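Local coordinates for aldehyde dehydrogenase (Burkholderia vietnamiensis, PDB 5KF0), which probably oxidises aldehydes to carboxylic acids with NAD(P)+ as hydride acceptor, and binds NADPH in this crystal, at residues T204-P207 with K208-S212; E375-G378 with R379-L383; V183-P186 with A187-T190; Q49-D52 with A53-A57. All coordinates share one frame; numbering follows the deposited sequence. Where two conformers were deposited one is given.

Interaction 1 of 4, residues T204-P207 with K208-S212; sequences TNLP and KGAFS
L206 lies with its CB against the methyl of A210, the two CB atoms 3.9 Å apart, and reaches on with CD1 to the ring of F211, where CD2 is 4.1 Å away. The side chains of L206 and F211 cross at about a right angle, and the methyl comes to the ring obliquely. F211 sets its CG between its backbone N and carbonyl carbon (chi1 73°), which brings the ring to L206 and to A198 and L201 of helix 192-202. The chain reverses in a type II beta turn from P207 to A210. A210 N donates to P207 O over 2.9 Å at 153°. G209 takes the third place of the turn with a positive phi of 95°, a conformation that glycine readily adopts. N20 clasps the turn from outside: its OD1 accepts from G209 N, and its amide nitrogen gives a weak bond to P207 O. M65 of helix 62-67 packs on L206, P207 and A210. The turn thus joins helix 192-202 to strand 211-213, outermost of its sheet within this chain; polar backbone atoms of the turn bond within it and to N20, while L206 meets A210 and F211 through carbon alone.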
loop_
_atom_site.group_PDB
_atom_site.type_symbol
_atom_site.label_atom_id
_atom_site.label_comp_id
_atom_site.label_asym_id
_atom_site.label_seq_id
_atom_site.Cartn_x
_atom_site.Cartn_y
_atom_site.Cartn_z
ATOM N N THR A 204 -12.951 27.113 -15.828
ATOM C CA THR A 204 -12.804 25.735 -16.270
ATOM C C THR A 204 -14.130 25.164 -16.757
ATOM O O THR A 204 -15.200 25.748 -16.578
ATOM C CB THR A 204 -12.265 24.843 -15.153
ATOM O OG1 THR A 204 -13.286 24.647 -14.167
ATOM C CG2 THR A 204 -11.032 25.453 -14.512
ATOM N N ASN A 205 -14.037 23.968 -17.339
ATOM C CA ASN A 205 -15.151 23.216 -17.884
ATOM C C ASN A 205 -15.892 22.386 -16.857
ATOM O O ASN A 205 -16.580 21.435 -17.248
ATOM C CB ASN A 205 -14.653 22.299 -19.003
ATOM C CG ASN A 205 -15.076 22.787 -20.348
ATOM O OD1 ASN A 205 -15.227 22.009 -21.288
ATOM N ND2 ASN A 205 -15.287 24.096 -20.453
ATOM N N LEU A 206 -15.789 22.702 -15.576
ATOM C CA LEU A 206 -16.467 21.895 -14.573
ATOM C C LEU A 206 -17.975 21.913 -14.799
ATOM O O LEU A 206 -18.530 22.944 -15.206
ATOM C CB LEU A 206 -16.165 22.428 -13.175
ATOM C CG LEU A 206 -14.775 22.126 -12.644
ATOM C CD1 LEU A 206 -14.494 23.014 -11.434
ATOM C CD2 LEU A 206 -14.683 20.647 -12.277
ATOM N N PRO A 207 -18.671 20.807 -14.527
ATOM C CA PRO A 207 -20.137 20.807 -14.628
ATOM C C PRO A 207 -20.740 21.872 -13.723
ATOM O O PRO A 207 -20.247 22.119 -12.625
ATOM C CB PRO A 207 -20.525 19.397 -14.163
ATOM C CG PRO A 207 -19.277 18.569 -14.300
ATOM C CD PRO A 207 -18.125 19.506 -14.108
ATOM N N LYS A 208 -21.819 22.505 -14.191
ATOM C CA LYS A 208 -22.480 23.513 -13.379
ATOM C C LYS A 208 -23.010 22.895 -12.093
ATOM O O LYS A 208 -23.635 21.824 -12.106
ATOM C CB LYS A 208 -23.619 24.171 -14.157
ATOM C CG LYS A 208 -23.131 25.138 -15.220
ATOM C CD LYS A 208 -21.885 25.899 -14.770
ATOM C CE LYS A 208 -21.550 27.076 -15.684
ATOM N NZ LYS A 208 -20.545 26.743 -16.725
ATOM N N GLY A 209 -22.729 23.568 -10.972
ATOM C CA GLY A 209 -22.995 23.045 -9.651
ATOM C C GLY A 209 -21.814 22.358 -8.994
ATOM O O GLY A 209 -21.917 21.971 -7.823
ATOM N N ALA A 210 -20.703 22.179 -9.717
ATOM C CA ALA A 210 -19.507 21.615 -9.097
ATOM C C ALA A 210 -19.041 22.448 -7.913
ATOM O O ALA A 210 -18.523 21.893 -6.937
ATOM C CB ALA A 210 -18.372 21.501 -10.121
ATOM N N PHE A 211 -19.212 23.765 -7.964
ATOM C CA PHE A 211 -18.764 24.560 -6.831
ATOM C C PHE A 211 -19.612 25.808 -6.665
ATOM O O PHE A 211 -20.159 26.353 -7.628
ATOM C CB PHE A 211 -17.284 24.946 -6.968
ATOM C CG PHE A 211 -17.015 26.003 -8.004
ATOM C CD1 PHE A 211 -16.921 27.335 -7.636
ATOM C CD2 PHE A 211 -16.823 25.660 -9.342
ATOM C CE1 PHE A 211 -16.661 28.316 -8.586
ATOM C CE2 PHE A 211 -16.547 26.638 -10.304
ATOM C CZ PHE A 211 -16.462 27.968 -9.919
ATOM N N SER A 212 -19.732 26.231 -5.411
ATOM C CA SER A 212 -20.165 27.566 -5.045
ATOM C C SER A 212 -19.225 28.074 -3.965
ATOM O O SER A 212 -18.752 27.299 -3.129
ATOM C CB SER A 212 -21.624 27.585 -4.540
ATOM O OG SER A 212 -22.529 27.223 -5.579
#

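Interaction 2 of 4, residues E375-G378 with R379-L383; sequences EDVG and REQDL
A type I beta turn from G378 to Q381 leads from the end of strand 368-375 into helix 382-385, and V377 packs on Q381 across it. The backbone bond is nearly straight: Q381 N donates to G378 O over 3.0 Å at 167°. Q381 is also the N-cap residue, so the turn leads straight into the helix.

Apolar contacts lie on the buried side, toward helix 338-353. V377 CG1 meets Q381 CB at 4.1 Å, and its other methyl, CG2, faces L383 CD2 at 4.4 Å. The valine has CG1 anti to the backbone N (chi1 178°), an orientation that splits its branches between these two partners. L383 continues inward to L344 and A351 of helix 338-353, and both V377 and L383 rest on I394 of strand 392-398.

Polar side chains occupy the outer side. R379 turns away from the turn, its NE in a salt bridge with D410, while its carbonyl oxygen accepts from R385. E380 folds back over G378, bringing OE2 to 3.4 Å from G378 CA. There its carboxylate takes a bond from the neighbouring amide: Q381 NE2 donates to E380 OE1 over 3.0 Å at 174°, in the plane of the amide but from above that of the carboxylate.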
loop_
_atom_site.group_PDB
_atom_site.type_symbol
_atom_site.label_atom_id
_atom_site.label_comp_id
_atom_site.label_asym_id
_atom_site.label_seq_id
_atom_site.Cartn_x
_atom_site.Cartn_y
_atom_site.Cartn_z
ATOM N N GLU A 375 7.937 34.578 31.530
ATOM C CA GLU A 375 8.251 33.389 32.309
ATOM C C GLU A 375 7.433 33.398 33.600
ATOM O O GLU A 375 6.667 34.322 33.885
ATOM C CB GLU A 375 9.761 33.273 32.568
ATOM C CG GLU A 375 10.398 34.445 33.300
ATOM C CD GLU A 375 11.915 34.302 33.425
ATOM O OE1 GLU A 375 12.471 33.272 32.983
ATOM O OE2 GLU A 375 12.553 35.220 33.975
ATOM N N ASP A 376 7.552 32.295 34.347
ATOM C CA ASP A 376 6.839 32.102 35.614
ATOM C C ASP A 376 5.322 32.175 35.436
ATOM O O ASP A 376 4.598 32.667 36.306
ATOM C CB ASP A 376 7.311 33.102 36.681
ATOM C CG ASP A 376 8.794 32.961 37.002
ATOM O OD1 ASP A 376 9.316 31.828 36.967
ATOM O OD2 ASP A 376 9.442 33.981 37.294
ATOM N N VAL A 377 4.825 31.669 34.310
ATOM C CA VAL A 377 3.386 31.607 34.067
ATOM C C VAL A 377 2.864 30.317 34.684
ATOM O O VAL A 377 3.308 29.229 34.312
ATOM C CB VAL A 377 3.065 31.673 32.566
ATOM C CG1 VAL A 377 1.561 31.566 32.347
ATOM C CG2 VAL A 377 3.602 32.964 31.965
ATOM N N GLY A 378 1.941 30.434 35.635
ATOM C CA GLY A 378 1.396 29.245 36.273
ATOM C C GLY A 378 0.591 28.413 35.288
ATOM O O GLY A 378 -0.117 28.945 34.430
ATOM N N ARG A 379 0.697 27.082 35.420
ATOM C CA ARG A 379 -0.000 26.181 34.504
ATOM C C ARG A 379 -1.520 26.306 34.584
ATOM O O ARG A 379 -2.208 25.808 33.687
ATOM C CB ARG A 379 0.413 24.718 34.754
ATOM C CG ARG A 379 0.039 24.172 36.132
ATOM C CD ARG A 379 0.238 22.653 36.238
ATOM N NE ARG A 379 -0.812 21.921 35.531
ATOM C CZ ARG A 379 -1.976 21.565 36.065
ATOM N NH1 ARG A 379 -2.256 21.871 37.330
ATOM N NH2 ARG A 379 -2.864 20.903 35.334
ATOM N N GLU A 380 -2.061 26.951 35.618
ATOM C CA GLU A 380 -3.501 27.149 35.721
ATOM C C GLU A 380 -4.003 28.334 34.899
ATOM O O GLU A 380 -5.211 28.438 34.676
ATOM C CB GLU A 380 -3.896 27.355 37.187
ATOM C CG GLU A 380 -3.733 28.793 37.708
ATOM C CD GLU A 380 -2.287 29.190 38.017
ATOM O OE1 GLU A 380 -2.061 30.381 38.333
ATOM O OE2 GLU A 380 -1.383 28.321 37.975
ATOM N N GLN A 381 -3.110 29.214 34.447
ATOM C CA GLN A 381 -3.509 30.482 33.838
ATOM C C GLN A 381 -4.135 30.302 32.458
ATOM O O GLN A 381 -3.742 29.429 31.681
ATOM C CB GLN A 381 -2.295 31.405 33.700
ATOM C CG GLN A 381 -1.845 32.035 35.005
ATOM C CD GLN A 381 -2.924 32.909 35.609
ATOM O OE1 GLN A 381 -3.459 33.795 34.944
ATOM N NE2 GLN A 381 -3.274 32.644 36.865
ATOM N N ASP A 382 -5.088 31.189 32.138
ATOM C CA ASP A 382 -5.649 31.230 30.791
ATOM C C ASP A 382 -4.559 31.372 29.740
ATOM O O ASP A 382 -4.641 30.764 28.668
ATOM C CB ASP A 382 -6.644 32.385 30.658
ATOM C CG ASP A 382 -7.945 32.129 31.386
ATOM O OD1 ASP A 382 -8.211 30.969 31.762
ATOM O OD2 ASP A 382 -8.707 33.100 31.580
ATOM N N LEU A 383 -3.541 32.191 30.018
ATOM C CA LEU A 383 -2.461 32.371 29.055
ATOM C C LEU A 383 -1.735 31.066 28.779
ATOM O O LEU A 383 -1.191 30.883 27.686
ATOM C CB LEU A 383 -1.475 33.429 29.561
ATOM C CG LEU A 383 -0.418 33.883 28.553
ATOM C CD1 LEU A 383 -1.077 34.688 27.437
ATOM C CD2 LEU A 383 0.657 34.709 29.229
#

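Interaction 3 of 4, residues V183-P186 with A187-T190; sequences VLKP and ASRT. With NDP (NADPH dihydro-nicotinamide-adenine-dinucleotide phosphate), chain E.
O2X of the NADPH 2'-phosphate is gripped by three donors: S188 OG at 2.6 Å, S188 N at 2.8 Å and K185 NZ at 3.0 Å. The serine closes on it with hydroxyl and amide, its OG lying beside its backbone N (chi1 -60°), so that both donors face the same oxygen. K185 comes from the strand end, bent at chi3 and chi4 to bring the ammonium back to the ribose. There NZ also reaches O2B, the ester oxygen joining ribose to the 2'-phosphate, at 2.9 Å, and the ribose oxygen O3B at 3.1 Å. Two protein carbonyls bond it too, A216 O and P186 O, the latter at 2.8 Å from above the carbonyl plane; its three hydrogens must be shared among these five acceptors. Water 1 donates to both P186 O and S188 OG, tying the strand end to the serine.

This is the end of strand 182-185 in the Rossmann-like cofactor domain of the aldehyde dehydrogenase fold, followed by a type I turn from A187 to T190 toward helix 192-202. The lysine charge and the amide dipole would probably favour the anionic form of the phosphate. A187 CA passes 3.5 Å from O3B beside the ribose. R189 presents the edge of its guanidinium to the nicotinamide-side phosphate (PN), NH2 donating to O2N over 3.2 Å, while its side chain touches F161 and I336.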
loop_
_atom_site.group_PDB
_atom_site.type_symbol
_atom_site.label_atom_id
_atom_site.label_comp_id
_atom_site.label_asym_id
_atom_site.label_seq_id
_atom_site.Cartn_x
_atom_site.Cartn_y
_atom_site.Cartn_z
ATOM N N VAL A 183 -19.656 23.353 -1.544
ATOM C CA VAL A 183 -20.028 24.732 -1.257
ATOM C C VAL A 183 -19.091 25.205 -0.155
ATOM O O VAL A 183 -19.075 24.618 0.932
ATOM C CB VAL A 183 -21.496 24.861 -0.812
ATOM C CG1 VAL A 183 -21.861 26.343 -0.618
ATOM C CG2 VAL A 183 -22.454 24.209 -1.846
ATOM N N LEU A 184 -18.308 26.246 -0.439
ATOM C CA LEU A 184 -17.313 26.774 0.491
ATOM C C LEU A 184 -17.802 28.094 1.072
ATOM O O LEU A 184 -18.194 28.997 0.326
ATOM C CB LEU A 184 -15.966 26.992 -0.212
ATOM C CG LEU A 184 -14.899 27.782 0.574
ATOM C CD1 LEU A 184 -14.433 27.012 1.812
ATOM C CD2 LEU A 184 -13.700 28.141 -0.320
ATOM N N LYS A 185 -17.784 28.195 2.398
ATOM C CA LYS A 185 -18.040 29.452 3.095
ATOM C C LYS A 185 -16.730 29.940 3.691
ATOM O O LYS A 185 -16.264 29.386 4.701
ATOM C CB LYS A 185 -19.086 29.279 4.199
ATOM C CG LYS A 185 -19.596 30.627 4.732
ATOM C CD LYS A 185 -20.133 30.527 6.165
ATOM C CE LYS A 185 -18.986 30.625 7.179
ATOM N NZ LYS A 185 -18.337 31.985 7.100
ATOM N N PRO A 186 -16.093 30.947 3.113
ATOM C CA PRO A 186 -14.870 31.484 3.703
ATOM C C PRO A 186 -15.205 32.335 4.920
ATOM O O PRO A 186 -16.364 32.664 5.181
ATOM C CB PRO A 186 -14.287 32.340 2.571
ATOM C CG PRO A 186 -15.538 32.886 1.890
ATOM C CD PRO A 186 -16.547 31.740 1.952
ATOM N N ALA A 187 -14.159 32.708 5.653
ATOM C CA ALA A 187 -14.334 33.649 6.753
ATOM C C ALA A 187 -14.748 35.019 6.222
ATOM O O ALA A 187 -14.191 35.516 5.238
ATOM C CB ALA A 187 -13.039 33.779 7.557
ATOM N N SER A 188 -15.738 35.632 6.885
ATOM C CA SER A 188 -16.266 36.909 6.409
ATOM C C SER A 188 -15.222 38.011 6.500
ATOM O O SER A 188 -15.279 38.984 5.733
ATOM C CB SER A 188 -17.512 37.297 7.210
ATOM O OG SER A 188 -18.535 36.321 7.076
ATOM N N ARG A 189 -14.281 37.894 7.440
ATOM C CA ARG A 189 -13.213 38.881 7.535
ATOM C C ARG A 189 -12.223 38.766 6.385
ATOM O O ARG A 189 -11.516 39.743 6.098
ATOM C CB ARG A 189 -12.475 38.746 8.877
ATOM C CG ARG A 189 -13.233 39.376 10.071
ATOM C CD ARG A 189 -12.619 38.968 11.413
ATOM N NE ARG A 189 -12.772 37.537 11.674
ATOM C CZ ARG A 189 -12.261 36.887 12.720
ATOM N NH1 ARG A 189 -11.552 37.526 13.642
ATOM N NH2 ARG A 189 -12.455 35.589 12.839
ATOM N N THR A 190 -12.140 37.593 5.736
ATOM C CA THR A 190 -11.144 37.328 4.691
ATOM C C THR A 190 -11.747 36.510 3.552
ATOM O O THR A 190 -11.291 35.395 3.270
ATOM C CB THR A 190 -9.928 36.592 5.267
ATOM O OG1 THR A 190 -10.340 35.322 5.806
ATOM C CG2 THR A 190 -9.227 37.405 6.365
HETATM P PA NDP E . -13.746 30.814 13.931
HETATM O O1A NDP E . -14.127 29.541 14.609
HETATM O O2A NDP E . -14.159 32.053 14.727
HETATM O O5B NDP E . -14.352 30.921 12.465
HETATM C C5B NDP E . -13.944 29.918 11.502
HETATM C C4B NDP E . -14.999 29.817 10.433
HETATM O O4B NDP E . -16.204 29.249 10.995
HETATM C C3B NDP E . -15.418 31.154 9.808
HETATM O O3B NDP E . -15.743 30.976 8.432
HETATM C C2B NDP E . -16.683 31.483 10.602
HETATM O O2B NDP E . -17.606 32.362 9.927
HETATM C C1B NDP E . -17.289 30.094 10.678
HETATM N N9A NDP E . -18.318 29.939 11.698
HETATM C C8A NDP E . -18.280 30.310 13.016
HETATM N N7A NDP E . -19.353 29.973 13.695
HETATM C C5A NDP E . -20.151 29.341 12.755
HETATM C C6A NDP E . -21.422 28.738 12.836
HETATM N N6A NDP E . -22.162 28.701 13.951
HETATM N N1A NDP E . -21.923 28.178 11.712
HETATM C C2A NDP E . -21.204 28.229 10.588
HETATM N N3A NDP E . -20.001 28.774 10.388
HETATM C C4A NDP E . -19.528 29.316 11.518
HETATM O O3 NDP E . -12.174 30.823 13.698
HETATM P PN NDP E . -11.168 31.920 13.136
HETATM O O1N NDP E . -11.592 32.339 11.776
HETATM O O2N NDP E . -11.078 33.012 14.171
HETATM O O5D NDP E . -9.780 31.162 13.017
HETATM C C5D NDP E . -8.900 30.881 14.118
HETATM C C4D NDP E . -9.155 29.476 14.601
HETATM O O4D NDP E . -8.945 28.533 13.517
HETATM C C3D NDP E . -8.207 29.061 15.730
HETATM O O3D NDP E . -8.865 28.341 16.765
HETATM C C2D NDP E . -7.179 28.207 14.989
HETATM O O2D NDP E . -6.441 27.280 15.776
HETATM C C1D NDP E . -8.064 27.518 13.960
HETATM N N1N NDP E . -7.218 27.038 12.873
HETATM C C2N NDP E . -7.097 25.696 12.596
HETATM C C3N NDP E . -6.204 25.215 11.709
HETATM C C7N NDP E . -6.136 23.773 11.349
HETATM O O7N NDP E . -5.806 23.480 10.191
HETATM N N7N NDP E . -6.360 22.858 12.290
HETATM C C4N NDP E . -5.217 26.131 11.078
HETATM C C5N NDP E . -5.655 27.552 11.190
HETATM C C6N NDP E . -6.544 27.929 12.090
HETATM P P2B NDP E . -17.469 33.993 10.047
HETATM O O1X NDP E . -16.194 34.295 10.741
HETATM O O2X NDP E . -17.593 34.446 8.622
HETATM O O3X NDP E . -18.677 34.464 10.829
HETATM O O HOH W 1 -18.026 34.796 4.726
#

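Interaction 4 of 4, residues Q49-D52 with A53-A57; sequences QAID and AAIGA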
loop_
_atom_site.group_PDB
_atom_site.type_symbol
_atom_site.label_atom_id
_atom_site.label_comp_id
_atom_site.label_asym_id
_atom_site.label_seq_id
_atom_site.Cartn_x
_atom_site.Cartn_y
_atom_site.Cartn_z
ATOM N N GLN A 49 -31.326 31.816 0.981
ATOM C CA GLN A 49 -31.869 31.356 -0.295
ATOM C C GLN A 49 -30.760 31.044 -1.284
ATOM O O GLN A 49 -30.864 30.091 -2.066
ATOM C CB GLN A 49 -32.812 32.399 -0.891
ATOM C CG GLN A 49 -34.169 32.435 -0.239
ATOM C CD GLN A 49 -34.081 32.760 1.234
ATOM O OE1 GLN A 49 -33.630 33.840 1.618
ATOM N NE2 GLN A 49 -34.473 31.806 2.071
ATOM N N ALA A 50 -29.705 31.856 -1.287
ATOM C CA ALA A 50 -28.569 31.571 -2.157
ATOM C C ALA A 50 -27.850 30.305 -1.714
ATOM O O ALA A 50 -27.404 29.512 -2.554
ATOM C CB ALA A 50 -27.605 32.761 -2.182
ATOM N N ILE A 51 -27.729 30.097 -0.397
ATOM C CA ILE A 51 -27.086 28.883 0.107
ATOM C C ILE A 51 -27.905 27.661 -0.285
ATOM O O ILE A 51 -27.368 26.662 -0.779
ATOM C CB ILE A 51 -26.898 28.966 1.633
ATOM C CG1 ILE A 51 -25.949 30.109 1.993
ATOM C CG2 ILE A 51 -26.341 27.640 2.183
ATOM C CD1 ILE A 51 -25.994 30.493 3.480
ATOM N N ASP A 52 -29.223 27.737 -0.094
ATOM C CA ASP A 52 -30.090 26.630 -0.488
ATOM C C ASP A 52 -29.983 26.335 -1.981
ATOM O O ASP A 52 -29.923 25.167 -2.384
ATOM C CB ASP A 52 -31.537 26.931 -0.113
ATOM C CG ASP A 52 -32.481 25.884 -0.640
ATOM O OD1 ASP A 52 -32.470 24.767 -0.096
ATOM O OD2 ASP A 52 -33.212 26.162 -1.615
ATOM N N ALA A 53 -29.957 27.376 -2.822
ATOM C CA ALA A 53 -29.817 27.155 -4.260
ATOM C C ALA A 53 -28.482 26.496 -4.586
ATOM O O ALA A 53 -28.404 25.643 -5.479
ATOM C CB ALA A 53 -29.960 28.477 -5.023
ATOM N N ALA A 54 -27.420 26.887 -3.875
ATOM C CA ALA A 54 -26.110 26.287 -4.096
ATOM C C ALA A 54 -26.118 24.808 -3.746
ATOM O O ALA A 54 -25.499 23.994 -4.449
ATOM C CB ALA A 54 -25.058 27.021 -3.265
ATOM N N ILE A 55 -26.787 24.445 -2.646
ATOM C CA ILE A 55 -26.848 23.038 -2.248
ATOM C C ILE A 55 -27.627 22.230 -3.279
ATOM O O ILE A 55 -27.232 21.114 -3.644
ATOM C CB ILE A 55 -27.464 22.898 -0.842
ATOM C CG1 ILE A 55 -26.609 23.643 0.192
ATOM C CG2 ILE A 55 -27.609 21.411 -0.454
ATOM C CD1 ILE A 55 -27.292 23.780 1.542
ATOM N N GLY A 56 -28.744 22.771 -3.764
ATOM C CA GLY A 56 -29.509 22.056 -4.775
ATOM C C GLY A 56 -28.719 21.861 -6.053
ATOM O O GLY A 56 -28.782 20.801 -6.685
ATOM N N ALA A 57 -27.943 22.875 -6.441
ATOM C CA ALA A 57 -27.101 22.746 -7.623
ATOM C C ALA A 57 -26.000 21.718 -7.400
ATOM O O ALA A 57 -25.637 20.980 -8.326
ATOM C CB ALA A 57 -26.505 24.105 -7.994
#
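Four backbone bonds tie Q49-D52 to A53-A57, each from an amide to the carbonyl four residues earlier. A53 N donates to Q49 O and G56 N to D52 O, both over 3.0 Å, and A54 N to A50 O over 2.9 Å. In the remaining pair I55 N donates to I51 O over 3.0 Å. The one charged side chain, D52, leaves this network: its CG stands anti to the backbone N (chi1 174°), and OD1 forms a salt bridge with R229 in the loop after helix 222-226. Nearer the N-terminal end, A50 N is bonded to the carboxylate of D47.

Side-chain contact follows the same spacing of one turn. I51 CG2 meets I55 CD1 at 4.0 Å, the two isoleucines crossing at an oblique angle. I55 sends CG1 beside its backbone N (chi1 -61°), which lays that carbon 3.3 Å from I51 O. Both belong to an apolar flank: I51 packs on L223 and F224 of helix 222-226, I55 on F230 and R229. A50 meets Y16 and A54 meets L18 of strand 13-18, and A54 also meets L214. Regular i to i+4 bonding with one apolar flank is that of an amphipathic alpha helix, here helix 48-60 laid against the cofactor-binding domain.

Interactions 1, 3 and 4 cluster on one side of the chain; interaction 2 lies far off, across the chain's centre from interactions 1 and 4. Strands 211-213 and 182-185 are neighbours in one sheet, so interaction 1 meets interaction 3 directly: S212 O lies 2.9 Å from L184 N, probably hydrogen-bonded. Helix 48-60 packs beside both: A54 CB is 3.4 Å from S212 OG, and A54 O 4.0 Å from V183 CG2. Interaction 3 alone of the four grips NADPH; the side chain of I51 in interaction 4 is about 9 Å from the cofactor. Nearest atoms of interactions 2 and 3 are about 18 Å apart, the centres of interactions 1 and 2 about 50 Å.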